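Aminoglycoside phosphotransferase (Alicyclobacillus acidocaldarius subsp. acidocaldarius, PDB 4PDY) is probably a phosphotransferase of the aminoglycoside phosphotransferase family, with a protein-kinase-like fold, whose true substrate is not established. Local coordinates at residues 194-199 / 299-304; 186-191 / 327-332. All coordinates share one frame; numbering follows the deposited sequence.

Contact 1. Residues 194-199 / 299-304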
loop_
_atom_site.group_PDB
_atom_site.type_symbol
_atom_site.label_atom_id
_atom_site.label_comp_id
_atom_site.label_asym_id
_atom_site.label_seq_id
_atom_site.Cartn_x
_atom_site.Cartn_y
_atom_site.Cartn_z
ATOM N N ARG A 194 -7.344 7.744 -23.221
ATOM C CA ARG A 194 -7.260 6.372 -23.730
ATOM C C ARG A 194 -7.033 5.384 -22.592
ATOM O O ARG A 194 -7.703 4.363 -22.484
ATOM C CB ARG A 194 -6.143 6.227 -24.766
ATOM C CG ARG A 194 -6.221 4.917 -25.527
ATOM C CD ARG A 194 -5.006 4.576 -26.387
ATOM N NE ARG A 194 -4.269 5.738 -26.884
ATOM C CZ ARG A 194 -3.018 6.079 -26.554
ATOM N NH1 ARG A 194 -2.288 5.355 -25.722
ATOM N NH2 ARG A 194 -2.483 7.165 -27.091
ATOM N N ASP A 195 -6.079 5.702 -21.718
ATOM C CA ASP A 195 -5.780 4.803 -20.619
ATOM C C ASP A 195 -6.947 4.654 -19.635
ATOM O O ASP A 195 -7.248 3.552 -19.179
ATOM C CB ASP A 195 -4.556 5.302 -19.843
ATOM C CG ASP A 195 -3.223 4.989 -20.514
ATOM O OD1 ASP A 195 -3.168 4.173 -21.452
ATOM O OD2 ASP A 195 -2.204 5.570 -20.051
ATOM N N ALA A 196 -7.589 5.769 -19.274
ATOM C CA ALA A 196 -8.736 5.704 -18.373
ATOM C C ALA A 196 -9.864 4.864 -18.989
ATOM O O ALA A 196 -10.464 4.045 -18.297
ATOM C CB ALA A 196 -9.248 7.094 -18.037
ATOM N N ALA A 197 -10.153 5.086 -20.276
ATOM C CA ALA A 197 -11.195 4.326 -20.962
ATOM C C ALA A 197 -10.875 2.839 -21.008
ATOM O O ALA A 197 -11.754 2.012 -20.772
ATOM C CB ALA A 197 -11.419 4.888 -22.358
ATOM N N GLU A 198 -9.607 2.492 -21.273
ATOM C CA GLU A 198 -9.206 1.083 -21.332
ATOM C C GLU A 198 -9.317 0.443 -19.961
ATOM O O GLU A 198 -9.743 -0.698 -19.841
ATOM C CB GLU A 198 -7.788 0.926 -21.890
ATOM C CG GLU A 198 -7.682 1.283 -23.369
ATOM C CD GLU A 198 -6.269 1.201 -23.922
ATOM O OE1 GLU A 198 -5.376 0.766 -23.191
ATOM O OE2 GLU A 198 -6.048 1.552 -25.102
ATOM N N SER A 199 -8.950 1.200 -18.922
ATOM C CA SER A 199 -9.068 0.694 -17.556
ATOM C C SER A 199 -10.518 0.414 -17.152
ATOM O O SER A 199 -10.844 -0.672 -16.670
ATOM C CB SER A 199 -8.431 1.686 -16.574
ATOM O OG SER A 199 -8.744 1.348 -15.231
ATOM N N LEU A 299 -3.608 -1.062 -12.985
ATOM C CA LEU A 299 -2.401 -0.429 -13.516
ATOM C C LEU A 299 -2.594 0.449 -14.735
ATOM O O LEU A 299 -1.895 1.447 -14.905
ATOM C CB LEU A 299 -1.369 -1.451 -13.902
ATOM C CG LEU A 299 -0.742 -2.245 -12.803
ATOM C CD1 LEU A 299 0.276 -3.200 -13.394
ATOM C CD2 LEU A 299 -0.087 -1.292 -11.814
ATOM N N ARG A 300 -3.561 0.094 -15.584
ATOM C CA ARG A 300 -3.783 0.861 -16.789
ATOM C C ARG A 300 -4.314 2.255 -16.475
ATOM O O ARG A 300 -4.070 3.199 -17.226
ATOM C CB ARG A 300 -4.785 0.111 -17.688
ATOM C CG ARG A 300 -5.272 0.837 -18.939
ATOM C CD ARG A 300 -4.183 1.245 -19.900
ATOM N NE ARG A 300 -3.606 0.105 -20.588
ATOM C CZ ARG A 300 -2.635 0.186 -21.497
ATOM N NH1 ARG A 300 -2.212 -0.923 -22.087
ATOM N NH2 ARG A 300 -2.109 1.368 -21.835
ATOM N N PHE A 301 -5.062 2.389 -15.386
ATOM C CA PHE A 301 -5.630 3.700 -15.054
ATOM C C PHE A 301 -4.496 4.697 -14.780
ATOM O O PHE A 301 -3.544 4.330 -14.078
ATOM C CB PHE A 301 -6.497 3.653 -13.810
ATOM C CG PHE A 301 -7.328 4.874 -13.653
ATOM C CD1 PHE A 301 -8.589 4.965 -14.257
ATOM C CD2 PHE A 301 -6.830 5.965 -12.954
ATOM C CE1 PHE A 301 -9.333 6.113 -14.135
ATOM C CE2 PHE A 301 -7.574 7.121 -12.836
ATOM C CZ PHE A 301 -8.828 7.200 -13.424
ATOM N N PRO A 302 -4.589 5.931 -15.295
ATOM C CA PRO A 302 -3.555 6.953 -15.049
ATOM C C PRO A 302 -3.684 7.588 -13.650
ATOM O O PRO A 302 -4.058 8.749 -13.486
ATOM C CB PRO A 302 -3.781 7.953 -16.185
ATOM C CG PRO A 302 -5.259 7.902 -16.417
ATOM C CD PRO A 302 -5.661 6.458 -16.175
ATOM N N TYR A 303 -3.398 6.768 -12.659
ATOM C CA TYR A 303 -3.579 7.125 -11.270
ATOM C C TYR A 303 -2.718 8.310 -10.842
ATOM O O TYR A 303 -3.190 9.204 -10.170
ATOM C CB TYR A 303 -3.211 5.918 -10.394
ATOM C CG TYR A 303 -3.195 6.208 -8.922
ATOM C CD1 TYR A 303 -4.373 6.320 -8.183
ATOM C CD2 TYR A 303 -1.981 6.376 -8.264
ATOM C CE1 TYR A 303 -4.338 6.597 -6.827
ATOM C CE2 TYR A 303 -1.939 6.637 -6.910
ATOM C CZ TYR A 303 -3.103 6.738 -6.189
ATOM O OH TYR A 303 -2.985 7.024 -4.844
ATOM N N LEU A 304 -1.455 8.305 -11.247
ATOM C CA LEU A 304 -0.574 9.371 -10.778
ATOM C C LEU A 304 -0.983 10.744 -11.338
ATOM O O LEU A 304 -1.096 11.710 -10.584
ATOM C CB LEU A 304 0.912 9.015 -10.999
ATOM C CG LEU A 304 2.045 9.976 -10.661
ATOM C CD1 LEU A 304 3.286 9.205 -10.224
ATOM C CD2 LEU A 304 2.365 10.791 -11.901
#

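Contact 2. Residues 186-191 / 327-332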
loop_
_atom_site.group_PDB
_atom_site.type_symbol
_atom_site.label_atom_id
_atom_site.label_comp_id
_atom_site.label_asym_id
_atom_site.label_seq_id
_atom_site.Cartn_x
_atom_site.Cartn_y
_atom_site.Cartn_z
ATOM N N LEU A 186 -2.368 19.321 -20.368
ATOM C CA LEU A 186 -3.157 19.402 -21.614
ATOM C C LEU A 186 -2.516 18.625 -22.760
ATOM O O LEU A 186 -3.231 18.012 -23.577
ATOM C CB LEU A 186 -3.413 20.861 -22.002
ATOM C CG LEU A 186 -4.389 21.582 -21.062
ATOM C CD1 LEU A 186 -4.241 23.083 -21.185
ATOM C CD2 LEU A 186 -5.828 21.148 -21.323
ATOM N N SER A 187 -1.188 18.618 -22.798
ATOM C CA SER A 187 -0.463 17.925 -23.854
ATOM C C SER A 187 -0.660 16.416 -23.835
ATOM O O SER A 187 -0.412 15.764 -24.845
ATOM C CB SER A 187 1.039 18.218 -23.799
ATOM O OG SER A 187 1.693 17.494 -22.756
HETATM N N MSE A 188 -1.068 15.853 -22.701
HETATM C CA MSE A 188 -1.238 14.398 -22.602
HETATM C C MSE A 188 -2.689 13.960 -22.492
HETATM O O MSE A 188 -2.943 12.798 -22.179
HETATM C CB MSE A 188 -0.361 13.813 -21.493
HETATM C CG MSE A 188 -0.796 14.328 -20.149
HETATM SE SE MSE A 188 0.237 13.486 -18.690
HETATM C CE MSE A 188 1.593 14.775 -18.926
ATOM N N ARG A 189 -3.643 14.842 -22.796
ATOM C CA ARG A 189 -5.055 14.499 -22.623
ATOM C C ARG A 189 -5.467 13.251 -23.386
ATOM O O ARG A 189 -6.217 12.437 -22.873
ATOM C CB ARG A 189 -5.949 15.634 -23.104
ATOM C CG ARG A 189 -6.056 16.792 -22.140
ATOM C CD ARG A 189 -6.834 17.927 -22.800
ATOM N NE ARG A 189 -5.962 18.698 -23.689
ATOM C CZ ARG A 189 -6.361 19.695 -24.472
ATOM N NH1 ARG A 189 -7.651 20.049 -24.534
ATOM N NH2 ARG A 189 -5.453 20.329 -25.215
ATOM N N ASP A 190 -5.002 13.106 -24.620
ATOM C CA ASP A 190 -5.476 11.999 -25.434
ATOM C C ASP A 190 -4.964 10.668 -24.879
ATOM O O ASP A 190 -5.744 9.700 -24.803
ATOM C CB ASP A 190 -5.141 12.205 -26.914
ATOM C CG ASP A 190 -5.978 13.328 -27.558
ATOM O OD1 ASP A 190 -7.235 13.208 -27.638
ATOM O OD2 ASP A 190 -5.377 14.332 -27.993
ATOM N N GLU A 191 -3.709 10.623 -24.398
ATOM C CA GLU A 191 -3.205 9.389 -23.785
ATOM C C GLU A 191 -3.902 9.094 -22.461
ATOM O O GLU A 191 -4.189 7.946 -22.135
ATOM C CB GLU A 191 -1.688 9.417 -23.562
ATOM C CG GLU A 191 -1.162 8.204 -22.770
ATOM C CD GLU A 191 0.336 8.247 -22.464
ATOM O OE1 GLU A 191 0.722 8.477 -21.261
ATOM O OE2 GLU A 191 1.115 8.049 -23.433
ATOM N N GLN A 327 8.043 13.745 -14.554
ATOM C CA GLN A 327 8.565 12.391 -14.512
ATOM C C GLN A 327 7.605 11.394 -15.150
ATOM O O GLN A 327 8.046 10.473 -15.830
ATOM C CB GLN A 327 8.895 11.946 -13.083
ATOM C CG GLN A 327 9.277 10.466 -12.994
ATOM C CD GLN A 327 10.100 10.106 -11.777
ATOM O OE1 GLN A 327 11.027 10.830 -11.398
ATOM N NE2 GLN A 327 9.789 8.956 -11.170
ATOM N N TYR A 328 6.300 11.578 -14.944
ATOM C CA TYR A 328 5.330 10.691 -15.582
ATOM C C TYR A 328 5.443 10.807 -17.108
ATOM O O TYR A 328 5.432 9.811 -17.824
ATOM C CB TYR A 328 3.917 11.047 -15.139
ATOM C CG TYR A 328 2.861 10.073 -15.653
ATOM C CD1 TYR A 328 2.552 8.923 -14.940
ATOM C CD2 TYR A 328 2.212 10.290 -16.850
ATOM C CE1 TYR A 328 1.612 8.025 -15.399
ATOM C CE2 TYR A 328 1.258 9.404 -17.299
ATOM C CZ TYR A 328 0.968 8.276 -16.569
ATOM O OH TYR A 328 0.021 7.374 -16.999
ATOM N N ALA A 329 5.567 12.028 -17.608
ATOM C CA ALA A 329 5.691 12.257 -19.041
ATOM C C ALA A 329 6.953 11.597 -19.603
ATOM O O ALA A 329 6.926 10.976 -20.661
ATOM C CB ALA A 329 5.692 13.740 -19.340
ATOM N N VAL A 330 8.062 11.744 -18.882
ATOM C CA VAL A 330 9.335 11.116 -19.280
ATOM C C VAL A 330 9.193 9.604 -19.437
ATOM O O VAL A 330 9.709 9.013 -20.389
ATOM C CB VAL A 330 10.469 11.443 -18.281
ATOM C CG1 VAL A 330 11.673 10.540 -18.484
ATOM C CG2 VAL A 330 10.864 12.904 -18.423
ATOM N N GLN A 331 8.480 8.995 -18.506
ATOM C CA GLN A 331 8.305 7.541 -18.480
ATOM C C GLN A 331 7.115 7.005 -19.262
ATOM O O GLN A 331 6.911 5.786 -19.315
ATOM C CB GLN A 331 8.179 7.091 -17.033
ATOM C CG GLN A 331 9.404 7.471 -16.233
ATOM C CD GLN A 331 9.471 6.800 -14.896
ATOM O OE1 GLN A 331 8.472 6.302 -14.344
ATOM N NE2 GLN A 331 10.666 6.765 -14.359
ATOM N N ALA A 332 6.339 7.896 -19.861
ATOM C CA ALA A 332 5.048 7.493 -20.409
ATOM C C ALA A 332 5.178 6.410 -21.480
ATOM O O ALA A 332 4.389 5.461 -21.494
ATOM C CB ALA A 332 4.291 8.697 -20.940
HETATM O O HOH W 1 1.781 5.929 -20.288
HETATM O O HOH W 2 -1.245 7.957 -19.166
#

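Contact 1. Residues 194-199 / 299-304
Arg300 lays its side chain along helix 189-203 and meets two acids of it, Asp195 and Glu198, in a three-residue salt-bridge network. The two acids take the guanidinium differently. Asp195 sits at its edge: NH2 of Arg300 donates to OD1 of Asp195 at 3.0 Å, with an N-H...O angle of 153°, and the hydrogen comes in from above the carboxylate plane. Glu198 lies over a face, its OE1 3.2 Å from NE of Arg300; no N-H points at this oxygen, and the attraction is one of charge alone. With CG anti to the backbone N (chi1 173°) and bends at the next two torsions, the arginine chain folds back along the helix, bringing its CG to 3.7 Å from the backbone N of Ser199.

Apolar contacts continue on the loop that follows. Ala196 packs its CB against CE1 of Phe301 at 4.0 Å and against CD of Pro302 at 4.1 Å, Pro302 being the N-cap residue of helix 303-315. OG of Ser199 lies at the edge of the Phe301 ring, near its plane and 3.5 Å from CB of Phe301, while hydrogen-bonding to the carbonyl of Ala297. Trp162 of helix 154-173 touches both Ala196 and Phe301.

Helix 319-347 completes the polar side: Arg335 bridges to OD2 of Asp195, and Gln336 bonds both OD1 of Asp195 and NH2 of Arg300. A methionine in place of Arg300 would probably leave the buried Asp195 short of one compensating charge and Glu198 without its cationic partner here. A largely buried charge network thus joins Arg300 and the loop after it to helix 189-203; the directed bonds to Asp195 and Gln336 are likely to fix the guanidinium's rotation, while Glu198 adds charge over its face.

Contact 2. Residues 186-191 / 327-332
OE1 of Glu191 accepts from two waters, and through them reaches both a side chain and a main-chain carbonyl of the facing helix. Water 2 donates to OE1 of Glu191 at 2.9 Å and accepts a hydrogen bond from the hydroxyl of Tyr328, its oxygen 2.6 Å from OH of Tyr328 and in the plane of the ring. Water 1 donates both to OE1 of Glu191 and to the carbonyl O of Ala332, the latter at 2.9 Å. The arrangement is a water-bridged helix-helix contact, supplemented by a Met-aromatic pair, between the start of helix 189-203 and the long helix 319-347 in the all-helical part of this kinase-like chain.

Glu191 gets there by an extended chain, CG anti to the backbone N (chi1 173°), and approaches Tyr328 from the opposite direction. Its carboxylate is turned 67° from the phenol ring. OE1 also lies against the methyl of Ala332, 3.6 Å from its CB, so that an apolar group shares the approach to the oxygen with the two waters.

A second, apolar layer is formed by Met188, present as selenomethionine and the N-cap residue of helix 189-203. Its SE stands obliquely to the Tyr328 ring, 5.3 Å from the centroid and 67° off the normal. The side chain also touches Leu325 of helix 319-347. Tyr328 is buried; Pro302, Leu304 and Pro305 pack against it, with Arg335 also touching it, while water 2 satisfies the hydroxyl.

The backbones come nearest at CA of Met188 and CA of Ala329, 8.1 Å apart, and side chains span the distance. Here the bend at chi3 of Met188 carries its terminal methyl to the alanine, CE of Met188 lying 4.2 Å from CB of Ala329.

Overall arrangement
Both contacts pin helix 189-203, contact 2 at its start and contact 1 further along, and their centres are 12 Å apart. Tyr328 connects them directly: its CD1 packs 3.6 Å from CD2 of Leu304, and its OH lies 3.9 Å from CB of Pro302. Helix 319-347 serves both, facing 186-191 in contact 2 and supplying Arg335 and Gln336 to the charges of contact 1. A bound thiocyanate, probably from the crystallisation liquor, lies about 4 Å from the Tyr328 side chain and about 5 Å from that of Pro302. The histidine pocket is lined by other residues, among them Ala56, Trp110 and Leu232; neither contact contributes to it.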